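Local atomic coordinates of helix-turn-helix transcriptional regulator (Pseudomonas aeruginosa, PDB entry 5XHX), a protein that probably binds DNA and regulates transcription as a LuxR-type quorum-sensing regulator, represented here by its ligand-binding domain without the DNA-binding part. Residues Q130-V133 against R139-C142; G10-S15 against G37-V42; E108-T113 against T118-Y123; P26-I31 against K171-F176. All blocks are in the same frame, centred on the assembly; numbering follows the deposited sequence.

Contact 1 (Q130-V133 against R139-C142); sequences QYNV and RTLC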
loop_
_atom_site.group_PDB
_atom_site.type_symbol
_atom_site.label_atom_id
_atom_site.label_comp_id
_atom_site.label_asym_id
_atom_site.label_seq_id
_atom_site.Cartn_x
_atom_site.Cartn_y
_atom_site.Cartn_z
ATOM N N GLN A 130 9.773 6.431 -16.927
ATOM C CA GLN A 130 10.270 6.355 -15.566
ATOM C C GLN A 130 9.346 7.148 -14.654
ATOM O O GLN A 130 9.015 8.296 -14.958
ATOM C CB GLN A 130 11.700 6.909 -15.511
ATOM C CG GLN A 130 12.465 6.647 -14.256
ATOM C CD GLN A 130 13.899 7.128 -14.384
ATOM O OE1 GLN A 130 14.797 6.361 -14.730
ATOM N NE2 GLN A 130 14.099 8.408 -14.169
ATOM N N TYR A 131 8.974 6.554 -13.522
ATOM C CA TYR A 131 8.421 7.315 -12.403
ATOM C C TYR A 131 9.564 7.820 -11.528
ATOM O O TYR A 131 10.393 7.022 -11.085
ATOM C CB TYR A 131 7.489 6.448 -11.554
ATOM C CG TYR A 131 6.163 6.060 -12.202
ATOM C CD1 TYR A 131 5.042 6.892 -12.109
ATOM C CD2 TYR A 131 6.034 4.854 -12.873
ATOM C CE1 TYR A 131 3.817 6.510 -12.680
ATOM C CE2 TYR A 131 4.835 4.464 -13.433
ATOM C CZ TYR A 131 3.733 5.290 -13.333
ATOM O OH TYR A 131 2.555 4.888 -13.891
ATOM N N ASN A 132 9.591 9.134 -11.267
ATOM C CA ASN A 132 10.621 9.791 -10.453
ATOM C C ASN A 132 9.997 10.276 -9.158
ATOM O O ASN A 132 9.066 11.089 -9.195
ATOM C CB ASN A 132 11.225 11.009 -11.153
ATOM C CG ASN A 132 12.205 10.653 -12.216
ATOM O OD1 ASN A 132 12.108 9.593 -12.824
ATOM N ND2 ASN A 132 13.190 11.532 -12.432
ATOM N N VAL A 133 10.526 9.826 -8.031
ATOM C CA VAL A 133 10.021 10.198 -6.717
ATOM C C VAL A 133 11.158 10.823 -5.921
ATOM O O VAL A 133 12.055 10.115 -5.454
ATOM C CB VAL A 133 9.419 8.989 -5.985
ATOM C CG1 VAL A 133 8.944 9.389 -4.583
ATOM C CG2 VAL A 133 8.271 8.418 -6.824
ATOM N N ARG A 139 18.267 13.045 -3.426
ATOM C CA ARG A 139 18.039 11.708 -3.944
ATOM C C ARG A 139 16.695 11.630 -4.662
ATOM O O ARG A 139 15.741 12.330 -4.309
ATOM C CB ARG A 139 18.118 10.685 -2.813
ATOM C CG ARG A 139 19.522 10.589 -2.199
ATOM C CD ARG A 139 19.544 9.556 -1.093
ATOM N NE ARG A 139 18.537 9.897 -0.104
ATOM C CZ ARG A 139 17.796 9.011 0.551
ATOM N NH1 ARG A 139 17.941 7.709 0.319
ATOM N NH2 ARG A 139 16.893 9.436 1.424
ATOM N N THR A 140 16.645 10.797 -5.705
ATOM C CA THR A 140 15.434 10.580 -6.492
ATOM C C THR A 140 15.254 9.083 -6.687
ATOM O O THR A 140 16.101 8.429 -7.310
ATOM C CB THR A 140 15.501 11.273 -7.856
ATOM O OG1 THR A 140 15.896 12.638 -7.694
ATOM C CG2 THR A 140 14.124 11.235 -8.550
ATOM N N LEU A 141 14.160 8.541 -6.155
ATOM C CA LEU A 141 13.816 7.142 -6.388
ATOM C C LEU A 141 13.122 7.002 -7.739
ATOM O O LEU A 141 12.157 7.716 -8.030
ATOM C CB LEU A 141 12.923 6.615 -5.264
ATOM C CG LEU A 141 12.279 5.236 -5.436
ATOM C CD1 LEU A 141 13.348 4.139 -5.502
ATOM C CD2 LEU A 141 11.330 4.942 -4.277
ATOM N N CYS A 142 13.598 6.075 -8.565
ATOM C CA CYS A 142 13.096 5.975 -9.930
ATOM C C CYS A 142 12.727 4.542 -10.256
ATOM O O CYS A 142 13.455 3.603 -9.908
ATOM C CB CYS A 142 14.125 6.467 -10.941
ATOM S SG CYS A 142 14.583 8.182 -10.702
#
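Val133 and Leu141 face each other as a hydrogen-bonded pair of the antiparallel beta hairpin formed by strands 127-134 and 140-147, in the middle of the domain's sheet. Two reciprocal backbone bonds define the pair: Val133 N to Leu141 O and Leu141 N to Val133 O, both 2.7 Å. Weaker CA-H...O contacts run alongside, the shortest from Cys142 CA to Tyr131 O at 3.1 Å. Asn132 and Cys142 form the adjacent non-hydrogen-bonded pair.

Side-chain packing differs on the two faces of the sheet. Val133 CB and Leu141 CB point to the same side and lie 4.3 Å apart; Val133 also meets Met170 of helix 153-173, while Leu141 meets Ile174. On the other face, Thr140 CG2 lies 3.9 Å from Asn132 CB, and helix 86-92 covers this side through Val90, Ser91 and Arg92.

Polar side chains occupy that second face. Gln130 holds CG anti to its own N (chi1 -168°) and stays extended, so its amide runs past Cys142, with CD 3.5 Å from Cys142 CB. Its NE2 donates to Asn132 OD1 along the same strand over 2.7 Å, which ties the two amides together with a slight tilt from the Gln130 amide plane. Cys142 SG sits beside the joined pair, 3.5 Å from Gln130 NE2.

Contact 2 (G10-S15 against G37-V42); sequences GAWHES and GQFAPV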
loop_
_atom_site.group_PDB
_atom_site.type_symbol
_atom_site.label_atom_id
_atom_site.label_comp_id
_atom_site.label_asym_id
_atom_site.label_seq_id
_atom_site.Cartn_x
_atom_site.Cartn_y
_atom_site.Cartn_z
ATOM N N GLY A 10 -13.095 -7.203 -9.767
ATOM C CA GLY A 10 -12.759 -8.408 -9.027
ATOM C C GLY A 10 -11.279 -8.745 -9.014
ATOM O O GLY A 10 -10.621 -8.688 -7.964
ATOM N N ALA A 11 -10.744 -9.105 -10.187
ATOM C CA ALA A 11 -9.344 -9.506 -10.279
ATOM C C ALA A 11 -8.399 -8.363 -9.922
ATOM O O ALA A 11 -7.272 -8.610 -9.484
ATOM C CB ALA A 11 -9.033 -10.023 -11.686
ATOM N N TRP A 12 -8.833 -7.114 -10.109
ATOM C CA TRP A 12 -7.966 -5.982 -9.814
ATOM C C TRP A 12 -7.704 -5.856 -8.314
ATOM O O TRP A 12 -6.610 -5.452 -7.900
ATOM C CB TRP A 12 -8.581 -4.694 -10.355
ATOM C CG TRP A 12 -7.844 -3.473 -9.891
ATOM C CD1 TRP A 12 -8.324 -2.477 -9.094
ATOM C CD2 TRP A 12 -6.474 -3.147 -10.161
ATOM N NE1 TRP A 12 -7.343 -1.535 -8.869
ATOM C CE2 TRP A 12 -6.199 -1.925 -9.513
ATOM C CE3 TRP A 12 -5.456 -3.767 -10.896
ATOM C CZ2 TRP A 12 -4.952 -1.313 -9.574
ATOM C CZ3 TRP A 12 -4.216 -3.154 -10.957
ATOM C CH2 TRP A 12 -3.976 -1.940 -10.302
ATOM N N HIS A 13 -8.699 -6.180 -7.485
ATOM C CA HIS A 13 -8.510 -6.062 -6.042
ATOM C C HIS A 13 -7.513 -7.090 -5.540
ATOM O O HIS A 13 -6.707 -6.792 -4.652
ATOM C CB HIS A 13 -9.853 -6.190 -5.323
ATOM C CG HIS A 13 -10.775 -5.043 -5.591
ATOM N ND1 HIS A 13 -11.901 -5.158 -6.378
ATOM C CD2 HIS A 13 -10.706 -3.743 -5.220
ATOM C CE1 HIS A 13 -12.503 -3.985 -6.458
ATOM N NE2 HIS A 13 -11.798 -3.109 -5.762
ATOM N N GLU A 14 -7.534 -8.301 -6.112
ATOM C CA GLU A 14 -6.564 -9.318 -5.719
ATOM C C GLU A 14 -5.165 -8.973 -6.213
ATOM O O GLU A 14 -4.180 -9.225 -5.506
ATOM C CB GLU A 14 -7.001 -10.701 -6.219
ATOM C CG GLU A 14 -7.884 -11.418 -5.195
ATOM C CD GLU A 14 -8.422 -12.768 -5.646
ATOM O OE1 GLU A 14 -8.264 -13.144 -6.830
ATOM O OE2 GLU A 14 -9.013 -13.463 -4.791
ATOM N N SER A 15 -5.053 -8.381 -7.409
ATOM C CA SER A 15 -3.753 -7.898 -7.876
ATOM C C SER A 15 -3.201 -6.849 -6.929
ATOM O O SER A 15 -2.026 -6.886 -6.544
ATOM C CB SER A 15 -3.869 -7.309 -9.284
ATOM O OG SER A 15 -4.081 -8.327 -10.240
ATOM N N GLY A 37 2.794 -3.807 -16.125
ATOM C CA GLY A 37 2.882 -4.506 -17.391
ATOM C C GLY A 37 1.575 -5.112 -17.867
ATOM O O GLY A 37 1.508 -5.570 -19.013
ATOM N N GLN A 38 0.546 -5.145 -17.018
ATOM C CA GLN A 38 -0.766 -5.577 -17.485
ATOM C C GLN A 38 -1.423 -4.531 -18.369
ATOM O O GLN A 38 -2.314 -4.868 -19.154
ATOM C CB GLN A 38 -1.667 -5.910 -16.293
ATOM C CG GLN A 38 -1.167 -7.095 -15.474
ATOM C CD GLN A 38 -1.919 -7.272 -14.170
ATOM O OE1 GLN A 38 -3.049 -6.801 -14.021
ATOM N NE2 GLN A 38 -1.283 -7.942 -13.203
ATOM N N PHE A 39 -0.988 -3.274 -18.278
ATOM C CA PHE A 39 -1.551 -2.188 -19.072
ATOM C C PHE A 39 -0.668 -1.774 -20.244
ATOM O O PHE A 39 -1.102 -0.955 -21.060
ATOM C CB PHE A 39 -1.794 -0.947 -18.192
ATOM C CG PHE A 39 -2.507 -1.233 -16.895
ATOM C CD1 PHE A 39 -3.892 -1.112 -16.804
ATOM C CD2 PHE A 39 -1.796 -1.606 -15.759
ATOM C CE1 PHE A 39 -4.556 -1.367 -15.603
ATOM C CE2 PHE A 39 -2.451 -1.866 -14.556
ATOM C CZ PHE A 39 -3.833 -1.746 -14.477
ATOM N N ALA A 40 0.553 -2.292 -20.347
ATOM C CA ALA A 40 1.516 -1.739 -21.289
ATOM C C ALA A 40 2.577 -2.789 -21.574
ATOM O O ALA A 40 2.766 -3.716 -20.780
ATOM C CB ALA A 40 2.159 -0.456 -20.729
ATOM N N PRO A 41 3.347 -2.651 -22.751
ATOM C CA PRO A 41 4.411 -3.625 -23.085
ATOM C C PRO A 41 5.713 -3.365 -22.335
ATOM O O PRO A 41 6.736 -2.958 -22.895
ATOM C CB PRO A 41 4.562 -3.434 -24.595
ATOM C CG PRO A 41 4.269 -1.992 -24.797
ATOM C CD PRO A 41 3.132 -1.687 -23.847
ATOM N N VAL A 42 5.692 -3.633 -21.034
ATOM C CA VAL A 42 6.892 -3.554 -20.206
ATOM C C VAL A 42 7.729 -4.807 -20.459
ATOM O O VAL A 42 7.344 -5.910 -20.072
ATOM C CB VAL A 42 6.535 -3.417 -18.723
ATOM C CG1 VAL A 42 7.805 -3.442 -17.867
ATOM C CG2 VAL A 42 5.693 -2.148 -18.483
HETATM O O HOH W 1 -5.848 -7.228 -12.575
#
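A single water joins Ser15 to Gln38: it gives a hydrogen bond to Gln38 OE1 at 3.2 Å and forms another with Ser15 OG at 3.1 Å. The two side chains make no direct hydrogen bond, and Gln38 NE2 stays 4.1 Å from Ser15 OG. Gln38 is extended beyond CG, which carries its amide from the loop after helix 28-36 across to the first turns of helix 11-21. The same water lies in the plane of the Trp12 indole, off its edge, so the polar bridge runs directly beside the aromatic part of the contact.

That aromatic part is an offset edge-to-face pair. Phe39 presents its far edge to the face of the six-membered ring of Trp12, with centroids 5.9 Å apart and planes at 76°. The nearest atoms are Phe39 CZ and Trp12 CZ3, at 3.8 Å. In Trp12, CG stands anti to the backbone N (chi1 171°), and this swings the benzo end of the indole toward the loop although the CB bond does not aim at it. Phe39 also touches Leu158 and Leu162 of helix 153-173.

The N-terminal helix also meets the second subunit: Trp12 packs on Trp12 of that subunit, and His13 meets the ring of its Trp165. With one water bridge, one ring edge and no direct hydrogen bond, the contact within the chain is a light one at the surface, consistent with a terminal helix whose position depends partly on the partner subunit.

Contact 3 (E108-T113 against T118-Y123); sequences EDFETT and TYFAHY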
loop_
_atom_site.group_PDB
_atom_site.type_symbol
_atom_site.label_atom_id
_atom_site.label_comp_id
_atom_site.label_asym_id
_atom_site.label_seq_id
_atom_site.Cartn_x
_atom_site.Cartn_y
_atom_site.Cartn_z
ATOM N N GLU A 108 19.781 16.024 -28.485
ATOM C CA GLU A 108 19.855 15.612 -29.885
ATOM C C GLU A 108 20.995 14.630 -30.137
ATOM O O GLU A 108 20.850 13.725 -30.970
ATOM C CB GLU A 108 19.985 16.839 -30.788
ATOM C CG GLU A 108 18.669 17.572 -31.012
ATOM C CD GLU A 108 17.853 16.982 -32.156
ATOM O OE1 GLU A 108 16.945 17.674 -32.673
ATOM O OE2 GLU A 108 18.137 15.823 -32.557
ATOM N N ASP A 109 22.109 14.763 -29.410
ATOM C CA ASP A 109 23.228 13.834 -29.508
ATOM C C ASP A 109 23.067 12.607 -28.606
ATOM O O ASP A 109 24.067 11.946 -28.292
ATOM C CB ASP A 109 24.543 14.551 -29.185
ATOM C CG ASP A 109 24.660 14.940 -27.718
ATOM O OD1 ASP A 109 25.796 15.205 -27.264
ATOM O OD2 ASP A 109 23.629 14.974 -27.014
ATOM N N PHE A 110 21.837 12.301 -28.173
ATOM C CA PHE A 110 21.611 11.112 -27.353
ATOM C C PHE A 110 22.094 9.858 -28.072
ATOM O O PHE A 110 22.821 9.040 -27.499
ATOM C CB PHE A 110 20.125 10.992 -26.990
ATOM C CG PHE A 110 19.755 9.669 -26.350
ATOM C CD1 PHE A 110 20.372 9.248 -25.176
ATOM C CD2 PHE A 110 18.788 8.854 -26.919
ATOM C CE1 PHE A 110 20.031 8.032 -24.583
ATOM C CE2 PHE A 110 18.438 7.646 -26.336
ATOM C CZ PHE A 110 19.066 7.229 -25.166
ATOM N N GLU A 111 21.728 9.711 -29.346
ATOM C CA GLU A 111 22.042 8.499 -30.089
ATOM C C GLU A 111 23.531 8.351 -30.387
ATOM O O GLU A 111 23.950 7.291 -30.861
ATOM C CB GLU A 111 21.238 8.483 -31.386
ATOM C CG GLU A 111 19.761 8.762 -31.174
ATOM C CD GLU A 111 18.868 7.687 -31.764
ATOM O OE1 GLU A 111 19.395 6.749 -32.403
ATOM O OE2 GLU A 111 17.634 7.782 -31.582
ATOM N N THR A 112 24.342 9.368 -30.114
ATOM C CA THR A 112 25.776 9.273 -30.340
ATOM C C THR A 112 26.556 8.944 -29.074
ATOM O O THR A 112 27.781 8.821 -29.135
ATOM C CB THR A 112 26.302 10.576 -30.952
ATOM O OG1 THR A 112 26.414 11.580 -29.934
ATOM C CG2 THR A 112 25.352 11.062 -32.045
ATOM N N THR A 113 25.888 8.796 -27.933
ATOM C CA THR A 113 26.590 8.528 -26.683
ATOM C C THR A 113 26.963 7.053 -26.588
ATOM O O THR A 113 26.314 6.186 -27.179
ATOM C CB THR A 113 25.734 8.917 -25.470
ATOM O OG1 THR A 113 24.576 8.073 -25.412
ATOM C CG2 THR A 113 25.294 10.380 -25.555
ATOM N N THR A 118 25.660 0.947 -25.807
ATOM C CA THR A 118 26.082 -0.161 -24.969
ATOM C C THR A 118 24.960 -0.538 -24.004
ATOM O O THR A 118 24.236 -1.514 -24.237
ATOM C CB THR A 118 27.386 0.210 -24.250
ATOM O OG1 THR A 118 27.186 1.390 -23.460
ATOM C CG2 THR A 118 28.483 0.505 -25.284
ATOM N N TYR A 119 24.772 0.261 -22.954
ATOM C CA TYR A 119 23.823 -0.101 -21.905
ATOM C C TYR A 119 22.379 -0.038 -22.411
ATOM O O TYR A 119 21.618 -0.999 -22.255
ATOM C CB TYR A 119 24.031 0.816 -20.695
ATOM C CG TYR A 119 23.150 0.480 -19.526
ATOM C CD1 TYR A 119 23.628 -0.278 -18.459
ATOM C CD2 TYR A 119 21.828 0.903 -19.499
ATOM C CE1 TYR A 119 22.800 -0.590 -17.383
ATOM C CE2 TYR A 119 20.996 0.586 -18.448
ATOM C CZ TYR A 119 21.482 -0.160 -17.391
ATOM O OH TYR A 119 20.632 -0.462 -16.342
ATOM N N PHE A 120 21.992 1.089 -23.022
ATOM C CA PHE A 120 20.612 1.293 -23.470
ATOM C C PHE A 120 20.170 0.207 -24.444
ATOM O O PHE A 120 19.128 -0.439 -24.250
ATOM C CB PHE A 120 20.476 2.664 -24.134
ATOM C CG PHE A 120 19.054 3.031 -24.482
ATOM C CD1 PHE A 120 18.527 2.730 -25.731
ATOM C CD2 PHE A 120 18.250 3.683 -23.554
ATOM C CE1 PHE A 120 17.222 3.065 -26.045
ATOM C CE2 PHE A 120 16.941 4.022 -23.860
ATOM C CZ PHE A 120 16.425 3.715 -25.105
ATOM N N ALA A 121 20.942 0.016 -25.520
ATOM C CA ALA A 121 20.589 -0.976 -26.529
ATOM C C ALA A 121 20.377 -2.349 -25.912
ATOM O O ALA A 121 19.494 -3.096 -26.351
ATOM C CB ALA A 121 21.673 -1.033 -27.610
ATOM N N HIS A 122 21.127 -2.683 -24.865
ATOM C CA HIS A 122 20.954 -3.997 -24.262
ATOM C C HIS A 122 19.807 -4.041 -23.252
ATOM O O HIS A 122 18.956 -4.935 -23.318
ATOM C CB HIS A 122 22.256 -4.445 -23.595
ATOM C CG HIS A 122 22.188 -5.830 -23.035
ATOM N ND1 HIS A 122 21.722 -6.099 -21.764
ATOM C CD2 HIS A 122 22.498 -7.029 -23.582
ATOM C CE1 HIS A 122 21.763 -7.401 -21.549
ATOM N NE2 HIS A 122 22.236 -7.988 -22.634
ATOM N N TYR A 123 19.762 -3.087 -22.317
ATOM C CA TYR A 123 18.855 -3.191 -21.176
ATOM C C TYR A 123 17.495 -2.544 -21.395
ATOM O O TYR A 123 16.551 -2.875 -20.668
ATOM C CB TYR A 123 19.508 -2.584 -19.926
ATOM C CG TYR A 123 20.542 -3.514 -19.336
ATOM C CD1 TYR A 123 20.153 -4.613 -18.566
ATOM C CD2 TYR A 123 21.897 -3.321 -19.569
ATOM C CE1 TYR A 123 21.091 -5.483 -18.032
ATOM C CE2 TYR A 123 22.848 -4.190 -19.037
ATOM C CZ TYR A 123 22.436 -5.267 -18.271
ATOM O OH TYR A 123 23.370 -6.137 -17.740
#
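Phe110 lies in a short 3-10 turn, residues 110-112, that leads into helix 114-123, and Phe120 projects back toward it from that helix, which has a wider pi-type turn at 118-120. The motif between them is a T-shaped, edge-to-face aromatic pair: the ring planes stand at 90° and the centroids are 5.4 Å apart. Phe110 supplies the edge and Phe120 the face, with the incoming atom displaced toward the rim of the Phe120 ring. Both side chains hold CG anti to the backbone N (chi1 170° in Phe110), which sends the rings out to meet across the bend in the chain. Phe110 and Tyr116 form a second edge-to-face pair, and Tyr115 touches both phenylalanines, so the two buried rings belong to a cluster of aromatic residues.

Threonines fix the turn that carries Phe110. Thr112 OG1 donates to Asp109 O at 2.9 Å, from the same face of the carbonyl plane as Thr112 N. Thr113, the N-cap of the helix, uses OG1 twice: it accepts from Tyr116 N and donates to Phe110 O at 2.9 Å, in the carbonyl plane. At the ring junction itself, Phe110 CZ lies 4.0 Å from Phe120 CD2 and 4.1 Å from Phe120 CE2.

Contact 4 (P26-I31 against K171-F176); sequences PFFWRI and KKRIHF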
loop_
_atom_site.group_PDB
_atom_site.type_symbol
_atom_site.label_atom_id
_atom_site.label_comp_id
_atom_site.label_asym_id
_atom_site.label_seq_id
_atom_site.Cartn_x
_atom_site.Cartn_y
_atom_site.Cartn_z
ATOM N N PRO A 26 11.538 -9.088 -1.010
ATOM C CA PRO A 26 12.585 -8.778 -2.003
ATOM C C PRO A 26 12.058 -8.568 -3.407
ATOM O O PRO A 26 12.642 -7.787 -4.170
ATOM C CB PRO A 26 13.501 -10.012 -1.942
ATOM C CG PRO A 26 13.256 -10.613 -0.601
ATOM C CD PRO A 26 11.815 -10.340 -0.279
ATOM N N PHE A 27 10.976 -9.246 -3.775
ATOM C CA PHE A 27 10.438 -9.222 -5.127
ATOM C C PHE A 27 9.422 -8.105 -5.351
ATOM O O PHE A 27 8.657 -8.173 -6.319
ATOM C CB PHE A 27 9.792 -10.573 -5.451
ATOM C CG PHE A 27 8.953 -11.128 -4.325
ATOM C CD1 PHE A 27 7.596 -10.865 -4.258
ATOM C CD2 PHE A 27 9.532 -11.895 -3.321
ATOM C CE1 PHE A 27 6.820 -11.370 -3.218
ATOM C CE2 PHE A 27 8.772 -12.401 -2.278
ATOM C CZ PHE A 27 7.408 -12.140 -2.230
ATOM N N PHE A 28 9.389 -7.090 -4.485
ATOM C CA PHE A 28 8.384 -6.033 -4.624
ATOM C C PHE A 28 8.458 -5.352 -5.990
ATOM O O PHE A 28 7.436 -5.174 -6.655
ATOM C CB PHE A 28 8.540 -4.990 -3.520
ATOM C CG PHE A 28 7.788 -3.710 -3.802
ATOM C CD1 PHE A 28 6.406 -3.638 -3.598
ATOM C CD2 PHE A 28 8.453 -2.586 -4.298
ATOM C CE1 PHE A 28 5.706 -2.471 -3.875
ATOM C CE2 PHE A 28 7.751 -1.408 -4.579
ATOM C CZ PHE A 28 6.378 -1.353 -4.361
ATOM N N TRP A 29 9.659 -4.933 -6.416
ATOM C CA TRP A 29 9.756 -4.188 -7.672
ATOM C C TRP A 29 9.340 -5.043 -8.859
ATOM O O TRP A 29 8.726 -4.541 -9.808
ATOM C CB TRP A 29 11.178 -3.646 -7.870
ATOM C CG TRP A 29 11.516 -2.612 -6.860
ATOM C CD1 TRP A 29 12.349 -2.753 -5.803
ATOM C CD2 TRP A 29 10.976 -1.281 -6.775
ATOM N NE1 TRP A 29 12.400 -1.590 -5.082
ATOM C CE2 TRP A 29 11.567 -0.669 -5.662
ATOM C CE3 TRP A 29 10.086 -0.540 -7.562
ATOM C CZ2 TRP A 29 11.275 0.647 -5.284
ATOM C CZ3 TRP A 29 9.801 0.767 -7.194
ATOM C CH2 TRP A 29 10.387 1.344 -6.064
ATOM N N ARG A 30 9.676 -6.338 -8.836
ATOM C CA ARG A 30 9.197 -7.231 -9.887
ATOM C C ARG A 30 7.673 -7.256 -9.934
ATOM O O ARG A 30 7.082 -7.216 -11.019
ATOM C CB ARG A 30 9.750 -8.650 -9.697
ATOM C CG ARG A 30 9.322 -9.600 -10.837
ATOM C CD ARG A 30 9.847 -11.040 -10.690
ATOM N NE ARG A 30 9.519 -11.638 -9.397
ATOM C CZ ARG A 30 8.404 -12.323 -9.135
ATOM N NH1 ARG A 30 7.485 -12.508 -10.076
ATOM N NH2 ARG A 30 8.207 -12.826 -7.920
ATOM N N ILE A 31 7.017 -7.290 -8.770
ATOM C CA ILE A 31 5.552 -7.350 -8.763
ATOM C C ILE A 31 4.954 -6.025 -9.226
ATOM O O ILE A 31 3.943 -6.001 -9.934
ATOM C CB ILE A 31 5.025 -7.749 -7.369
ATOM C CG1 ILE A 31 5.594 -9.110 -6.945
ATOM C CG2 ILE A 31 3.469 -7.787 -7.384
ATOM C CD1 ILE A 31 5.354 -10.198 -7.967
ATOM N N LYS A 171 7.301 5.447 -2.558
ATOM C CA LYS A 171 7.805 6.172 -1.395
ATOM C C LYS A 171 7.754 5.297 -0.145
ATOM O O LYS A 171 8.712 5.259 0.638
ATOM C CB LYS A 171 6.993 7.461 -1.203
ATOM C CG LYS A 171 7.446 8.351 -0.044
ATOM C CD LYS A 171 8.935 8.683 -0.120
ATOM C CE LYS A 171 9.283 9.940 0.678
ATOM N NZ LYS A 171 9.015 11.193 -0.107
ATOM N N LYS A 172 6.663 4.543 0.033
ATOM C CA LYS A 172 6.557 3.691 1.213
ATOM C C LYS A 172 7.531 2.523 1.146
ATOM O O LYS A 172 8.043 2.083 2.183
ATOM C CB LYS A 172 5.115 3.196 1.376
ATOM C CG LYS A 172 4.144 4.305 1.782
ATOM C CD LYS A 172 4.607 4.959 3.082
ATOM C CE LYS A 172 3.689 6.093 3.508
ATOM N NZ LYS A 172 4.047 7.403 2.894
ATOM N N ARG A 173 7.843 2.039 -0.057
ATOM C CA ARG A 173 8.790 0.931 -0.162
ATOM C C ARG A 173 10.162 1.275 0.423
ATOM O O ARG A 173 10.869 0.367 0.871
ATOM C CB ARG A 173 8.894 0.480 -1.626
ATOM C CG ARG A 173 10.058 -0.447 -1.958
ATOM C CD ARG A 173 10.025 -1.784 -1.211
ATOM N NE ARG A 173 11.151 -2.630 -1.605
ATOM C CZ ARG A 173 11.253 -3.936 -1.354
ATOM N NH1 ARG A 173 10.296 -4.570 -0.692
ATOM N NH2 ARG A 173 12.319 -4.615 -1.773
ATOM N N ILE A 174 10.530 2.560 0.491
ATOM C CA ILE A 174 11.846 2.952 1.014
ATOM C C ILE A 174 12.071 2.438 2.433
ATOM O O ILE A 174 13.199 2.085 2.805
ATOM C CB ILE A 174 12.010 4.483 0.964
ATOM C CG1 ILE A 174 12.186 4.948 -0.471
ATOM C CG2 ILE A 174 13.203 4.931 1.812
ATOM C CD1 ILE A 174 13.163 4.113 -1.236
ATOM N N HIS A 175 11.025 2.386 3.236
ATOM C CA HIS A 175 11.114 1.869 4.578
ATOM C C HIS A 175 11.560 0.449 4.662
ATOM O O HIS A 175 12.081 0.047 5.658
ATOM C CB HIS A 175 9.795 2.023 5.287
ATOM C CG HIS A 175 9.396 3.436 5.441
ATOM N ND1 HIS A 175 9.975 4.264 6.365
ATOM C CD2 HIS A 175 8.522 4.190 4.754
ATOM C CE1 HIS A 175 9.461 5.466 6.253
ATOM N NE2 HIS A 175 8.584 5.452 5.273
ATOM N N PHE A 176 11.360 -0.304 3.613
ATOM C CA PHE A 176 11.762 -1.674 3.620
ATOM C C PHE A 176 12.981 -1.919 2.771
ATOM O O PHE A 176 13.300 -3.035 2.498
ATOM C CB PHE A 176 10.617 -2.555 3.183
ATOM C CG PHE A 176 9.359 -2.320 3.946
ATOM C CD1 PHE A 176 9.190 -2.861 5.190
ATOM C CD2 PHE A 176 8.369 -1.549 3.438
ATOM C CE1 PHE A 176 8.079 -2.639 5.886
ATOM C CE2 PHE A 176 7.241 -1.331 4.140
ATOM C CZ PHE A 176 7.094 -1.875 5.370
#
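Arg173 fills the tight side of this contact, laid along Phe28 from its CB to its guanidinium. The Phe28 CB atom lies over one face of the guanidinium, 3.4 Å from Arg173 NH1, while Arg173 CG and CD each come within 3.6 Å of Phe28 CD2. The two side chains run past each other in opposite directions, and their flat groups are nearly parallel, 19° apart. Trp29 closes another side: its CZ2 is 3.7 Å from Arg173 CG, with the indole turned almost perpendicular to the guanidinium. A bend at chi2 (62°) lets the arginine chain lie against both aromatic residues, which also touch each other, Phe28 CD2 standing over the Trp29 ring.

The buried charge has its partners just outside the two segments: Arg173 NH1 donates to the carbonyl oxygens of Leu23 and Arg25, and Glu177 OE2 takes both a salt bridge from Arg173 NE and a hydrogen bond from Trp29 NE1, which would hold indole and arginine in place and probably offset the positive charge.

Toward Pro26 the packing slackens. This proline is exposed, and its O stays 4.0 Å from Arg173 NH2, without a hydrogen bond.

Around the contact, helix 11-21 backs Phe28 through Leu19, strand 140-147 of the sheet supports Trp29 through Leu141 and Leu143, and His175 and Phe176 meet Phe176 and His175 of the second subunit edge-to-face. Segment 26-31 thus packs against 171-176 close to the sheet, while 171-176 also reaches the second subunit.

In the fold
Contacts 1, 3 and 4 are buried, whereas contact 2 lies at the surface, and their chemistry follows. In the sheet, contact 1 relies on backbone hydrogen bonds; contact 3, about 20 Å from it between centres, relies on two rings. Contact 4 packs a buried arginine against aromatic residues while polar partners nearby meet its charge, and contact 2 admits a water. Contacts 1 and 4 touch directly: Leu141 packs against both Trp29 and Ile174, so the hairpin packs against both segments of contact 4. Contacts 2 and 4 both border the second subunit, and contact 3 lies across the chain's centre from them.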